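Side-chain contacts in HTH-type transcriptional repressor MdtR (Bacillus subtilis, PDB 1S3J), which represses the multidrug resistance operon mdtRP by binding directly to its promoter region, and is a homodimer of the MarR family: residues L95-D99 and E100-K104; D73-Q77 and K78-A82. All blocks are in the same frame, centred on the assembly; numbering follows the deposited sequence.

Interaction 1 (L95-D99 and E100-K104); sequences LSLTD and EGDIK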
loop_
_atom_site.group_PDB
_atom_site.type_symbol
_atom_site.label_atom_id
_atom_site.label_comp_id
_atom_site.label_asym_id
_atom_site.label_seq_id
_atom_site.Cartn_x
_atom_site.Cartn_y
_atom_site.Cartn_z
ATOM N N LEU A 95 -7.754 25.528 2.906
ATOM C CA LEU A 95 -8.424 24.786 1.846
ATOM C C LEU A 95 -9.822 24.332 2.258
ATOM O O LEU A 95 -10.082 24.082 3.423
ATOM C CB LEU A 95 -7.594 23.567 1.433
ATOM C CG LEU A 95 -6.177 23.890 0.968
ATOM C CD1 LEU A 95 -5.391 22.626 0.664
ATOM C CD2 LEU A 95 -6.229 24.817 -0.239
ATOM N N SER A 96 -10.705 24.196 1.278
ATOM C CA SER A 96 -12.005 23.583 1.494
ATOM C C SER A 96 -12.529 22.949 0.211
ATOM O O SER A 96 -12.032 23.227 -0.894
ATOM C CB SER A 96 -12.990 24.619 2.053
ATOM O OG SER A 96 -13.039 25.759 1.210
ATOM N N LEU A 97 -13.521 22.075 0.333
ATOM C CA LEU A 97 -14.138 21.477 -0.870
ATOM C C LEU A 97 -15.067 22.442 -1.555
ATOM O O LEU A 97 -15.784 23.169 -0.898
ATOM C CB LEU A 97 -14.948 20.239 -0.511
ATOM C CG LEU A 97 -14.204 19.105 0.176
ATOM C CD1 LEU A 97 -15.211 18.095 0.641
ATOM C CD2 LEU A 97 -13.203 18.479 -0.786
ATOM N N THR A 98 -15.070 22.430 -2.884
ATOM C CA THR A 98 -16.164 23.007 -3.659
ATOM C C THR A 98 -17.291 21.967 -3.727
ATOM O O THR A 98 -17.120 20.822 -3.262
ATOM C CB THR A 98 -15.704 23.349 -5.076
ATOM O OG1 THR A 98 -15.224 22.168 -5.732
ATOM C CG2 THR A 98 -14.496 24.303 -5.078
ATOM N N ASP A 99 -18.431 22.370 -4.298
ATOM C CA ASP A 99 -19.552 21.466 -4.564
ATOM C C ASP A 99 -19.051 20.337 -5.454
ATOM O O ASP A 99 -19.364 19.177 -5.219
ATOM C CB ASP A 99 -20.726 22.161 -5.306
ATOM C CG ASP A 99 -21.634 23.024 -4.390
ATOM O OD1 ASP A 99 -21.453 23.035 -3.150
ATOM O OD2 ASP A 99 -22.576 23.728 -4.850
ATOM N N GLU A 100 -18.280 20.696 -6.480
ATOM C CA GLU A 100 -17.836 19.740 -7.495
ATOM C C GLU A 100 -16.830 18.757 -6.920
ATOM O O GLU A 100 -16.753 17.615 -7.368
ATOM C CB GLU A 100 -17.227 20.453 -8.708
ATOM C CG GLU A 100 -18.244 21.133 -9.609
ATOM C CD GLU A 100 -18.362 22.638 -9.363
ATOM O OE1 GLU A 100 -18.725 23.354 -10.331
ATOM O OE2 GLU A 100 -18.095 23.115 -8.219
ATOM N N GLY A 101 -16.072 19.212 -5.925
ATOM C CA GLY A 101 -15.076 18.395 -5.260
ATOM C C GLY A 101 -15.699 17.397 -4.309
ATOM O O GLY A 101 -15.218 16.281 -4.202
ATOM N N ASP A 102 -16.754 17.817 -3.610
ATOM C CA ASP A 102 -17.551 16.930 -2.766
ATOM C C ASP A 102 -18.114 15.790 -3.613
ATOM O O ASP A 102 -18.020 14.624 -3.248
ATOM C CB ASP A 102 -18.699 17.715 -2.119
ATOM C CG ASP A 102 -19.451 16.912 -1.094
ATOM O OD1 ASP A 102 -18.918 16.715 0.024
ATOM O OD2 ASP A 102 -20.584 16.439 -1.320
ATOM N N ILE A 103 -18.666 16.141 -4.762
ATOM C CA ILE A 103 -19.222 15.162 -5.683
ATOM C C ILE A 103 -18.129 14.219 -6.205
ATOM O O ILE A 103 -18.361 13.036 -6.363
ATOM C CB ILE A 103 -19.927 15.884 -6.849
ATOM C CG1 ILE A 103 -21.182 16.607 -6.346
ATOM C CG2 ILE A 103 -20.292 14.913 -7.963
ATOM C CD1 ILE A 103 -21.636 17.742 -7.263
ATOM N N LYS A 104 -16.938 14.751 -6.455
ATOM C CA LYS A 104 -15.847 13.951 -7.000
ATOM C C LYS A 104 -15.295 13.005 -5.939
ATOM O O LYS A 104 -14.975 11.853 -6.253
ATOM C CB LYS A 104 -14.723 14.831 -7.558
ATOM C CG LYS A 104 -13.814 14.129 -8.563
ATOM C CD LYS A 104 -14.610 13.558 -9.724
ATOM C CE LYS A 104 -13.741 13.188 -10.867
ATOM N NZ LYS A 104 -14.539 13.003 -12.099
#
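T98 and G101 form the N-terminal cap of helix 99-120, at the point where the chain leaves strand 93-97, the last strand of the winged helix-turn-helix domain. T98 is the N-cap residue: its OG1 accepts from the amide N of G101 at 3.1 Å, with an N-H...O angle of 141°. Threonine suits this place because its hydroxyl sits on CB, close enough to the backbone to reach an amide of the first turn, whose amides have no earlier helical carbonyl to meet. The torsion does this by setting OG1 between the backbone N and the carbonyl carbon (chi1 59°), while the methyl CG2 lies anti to that carbon. OG1 is also bonded to the backbone O of N79, so one hydroxyl ties the start of helix 99-120 to the turn that follows helix 65-77.

The regular helical bonds begin at the same residue, as T98 O receives D102 N at 3.0 Å and D99 O receives I103 N at 3.1 Å. CG1 of I103 rests 3.3 Å from D99 O, laying its aliphatic chain beside that carbonyl. G101 has no side chain where T98 OG1 and the L97 methyl CD2 come close. L97 crosses D102 at about a right angle, its methyl CD1 4.0 Å from D102 OD1. The acidic residues D99, E100 and D102 suit a helix start, where their negative charge probably interacts favourably with the helix dipole.

Helix 37-49 lies against this junction: its L43 and L46 receive L97, and its K47 forms a salt bridge with D102. On the sheet side, S96 and T98 make backbone hydrogen bonds with A82 and L80, respectively.

Interaction 2 (D73-Q77 and K78-A82); sequences DRLEQ and KNLIA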
loop_
_atom_site.group_PDB
_atom_site.type_symbol
_atom_site.label_atom_id
_atom_site.label_comp_id
_atom_site.label_asym_id
_atom_site.label_seq_id
_atom_site.Cartn_x
_atom_site.Cartn_y
_atom_site.Cartn_z
ATOM N N ASP A 73 -2.929 23.190 -6.216
ATOM C CA ASP A 73 -2.978 23.782 -7.568
ATOM C C ASP A 73 -3.757 22.869 -8.494
ATOM O O ASP A 73 -4.624 23.317 -9.228
ATOM C CB ASP A 73 -1.566 23.938 -8.169
ATOM C CG ASP A 73 -0.798 25.129 -7.613
ATOM O OD1 ASP A 73 -1.429 26.089 -7.155
ATOM O OD2 ASP A 73 0.450 25.206 -7.617
ATOM N N ARG A 74 -3.426 21.577 -8.464
ATOM C CA ARG A 74 -4.029 20.599 -9.362
ATOM C C ARG A 74 -5.525 20.516 -9.092
ATOM O O ARG A 74 -6.330 20.624 -9.990
ATOM C CB ARG A 74 -3.377 19.216 -9.194
ATOM C CG ARG A 74 -1.906 19.143 -9.593
ATOM C CD ARG A 74 -1.328 17.705 -9.648
ATOM N NE ARG A 74 0.126 17.698 -9.853
ATOM C CZ ARG A 74 0.729 17.751 -11.040
ATOM N NH1 ARG A 74 0.031 17.820 -12.167
ATOM N NH2 ARG A 74 2.050 17.740 -11.103
ATOM N N LEU A 75 -5.879 20.374 -7.830
ATOM C CA LEU A 75 -7.267 20.337 -7.421
ATOM C C LEU A 75 -8.028 21.641 -7.770
ATOM O O LEU A 75 -9.129 21.563 -8.290
ATOM C CB LEU A 75 -7.362 20.014 -5.915
ATOM C CG LEU A 75 -6.979 18.566 -5.558
ATOM C CD1 LEU A 75 -6.767 18.439 -4.080
ATOM C CD2 LEU A 75 -8.027 17.562 -6.059
ATOM N N GLU A 76 -7.433 22.815 -7.519
ATOM C CA GLU A 76 -8.105 24.095 -7.815
ATOM C C GLU A 76 -8.324 24.277 -9.319
ATOM O O GLU A 76 -9.373 24.754 -9.746
ATOM C CB GLU A 76 -7.351 25.296 -7.243
ATOM C CG GLU A 76 -8.122 26.613 -7.416
ATOM C CD GLU A 76 -7.658 27.738 -6.495
ATOM O OE1 GLU A 76 -6.438 27.977 -6.420
ATOM O OE2 GLU A 76 -8.522 28.398 -5.856
ATOM N N GLN A 77 -7.345 23.853 -10.110
ATOM C CA GLN A 77 -7.438 23.893 -11.567
ATOM C C GLN A 77 -8.606 23.047 -12.093
ATOM O O GLN A 77 -9.192 23.355 -13.126
ATOM C CB GLN A 77 -6.119 23.410 -12.180
ATOM C CG GLN A 77 -6.044 23.487 -13.706
ATOM C CD GLN A 77 -6.444 22.201 -14.417
ATOM O OE1 GLN A 77 -7.011 22.241 -15.517
ATOM N NE2 GLN A 77 -6.145 21.070 -13.811
ATOM N N LYS A 78 -8.924 21.977 -11.370
ATOM C CA LYS A 78 -10.058 21.116 -11.686
ATOM C C LYS A 78 -11.304 21.555 -10.930
ATOM O O LYS A 78 -12.358 20.941 -11.083
ATOM C CB LYS A 78 -9.710 19.652 -11.375
ATOM C CG LYS A 78 -8.531 19.157 -12.192
ATOM C CD LYS A 78 -8.282 17.658 -12.047
ATOM C CE LYS A 78 -7.238 17.365 -10.965
ATOM N NZ LYS A 78 -6.854 15.930 -10.920
ATOM N N ASN A 79 -11.156 22.613 -10.122
ATOM C CA ASN A 79 -12.250 23.296 -9.414
ATOM C C ASN A 79 -12.900 22.398 -8.360
ATOM O O ASN A 79 -14.118 22.405 -8.168
ATOM C CB ASN A 79 -13.291 23.849 -10.412
ATOM C CG ASN A 79 -14.478 24.543 -9.720
ATOM O OD1 ASN A 79 -14.311 25.384 -8.810
ATOM N ND2 ASN A 79 -15.692 24.181 -10.153
ATOM N N LEU A 80 -12.063 21.646 -7.660
ATOM C CA LEU A 80 -12.518 20.676 -6.680
ATOM C C LEU A 80 -12.295 21.190 -5.278
ATOM O O LEU A 80 -12.883 20.685 -4.326
ATOM C CB LEU A 80 -11.751 19.375 -6.863
ATOM C CG LEU A 80 -11.796 18.766 -8.259
ATOM C CD1 LEU A 80 -11.007 17.438 -8.274
ATOM C CD2 LEU A 80 -13.236 18.561 -8.739
ATOM N N ILE A 81 -11.398 22.159 -5.152
ATOM C CA ILE A 81 -11.184 22.866 -3.911
ATOM C C ILE A 81 -11.105 24.368 -4.170
ATOM O O ILE A 81 -10.897 24.799 -5.307
ATOM C CB ILE A 81 -9.877 22.415 -3.239
ATOM C CG1 ILE A 81 -8.677 22.871 -4.059
ATOM C CG2 ILE A 81 -9.881 20.900 -3.006
ATOM C CD1 ILE A 81 -7.412 22.779 -3.316
ATOM N N ALA A 82 -11.228 25.137 -3.096
ATOM C CA ALA A 82 -10.988 26.575 -3.124
ATOM C C ALA A 82 -9.989 26.921 -2.037
ATOM O O ALA A 82 -9.951 26.268 -0.989
ATOM C CB ALA A 82 -12.298 27.342 -2.921
#
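L75 and I81 meet at about a right angle where the chain turns out of helix 65-77 into strand 81-85. The side of the leucine, at CB, lies 3.7 Å from I81 CG1, while its branch CD1 reaches toward I81 CG2. A chi1 of 68° places CG1 of I81 between its backbone N and carbonyl carbon, from where it faces the helix. L80 also crosses L75 at about a right angle, but meets the other branch: its CD1 is 3.7 Å from L75 CD2, the hydrophobic contact that usually accompanies a Schellman motif. The branched leucine can thus touch both residues after the turn.

K78 runs back along the helix end. Its CE comes to 3.5 Å from R74 O, and its NZ goes on to a hydrogen bond with Q39 of helix 37-49. The Q77 side chain, bent at chi2, crosses this chain obliquely, its NE2 3.5 Å from K78 CG.

The helix itself ends in that Schellman motif. L80 N bonds to L75 O at 3.0 Å, and N79 N to E76 O at 2.8 Å, with each donor above the carbonyl plane. N79 has a positive phi of 66°, a conformation that asparagine adopts more readily than most other residues.

Chemically, the contact divides its work: backbone amides of K78, L80 and N79 take up the carbonyls of R74, L75 and E76, and the buried L75, L80 and I81 probably keep water from the apolar side, while R74 and Q77 are exposed.

How the interactions relate
From the N terminus, interaction 2 comes first, turning the chain from helix 65-77, the end of the predicted helix-turn-helix segment, into strand 81-85. The chain then goes out and back through the wing hairpin, and interaction 1 passes it from strand 93-97 to helix 99-120. The two local turns therefore lie in series, neither nested nor crossed, with centres about 9 Å apart. Pairing of the antiparallel strands brings them together, and E100 OE1 packs 3.1 Å from N79 ND2 where the two turns meet. Between them, they connect the end of the putative recognition helix, through the wing, to the long helix that leaves the DNA-binding domain.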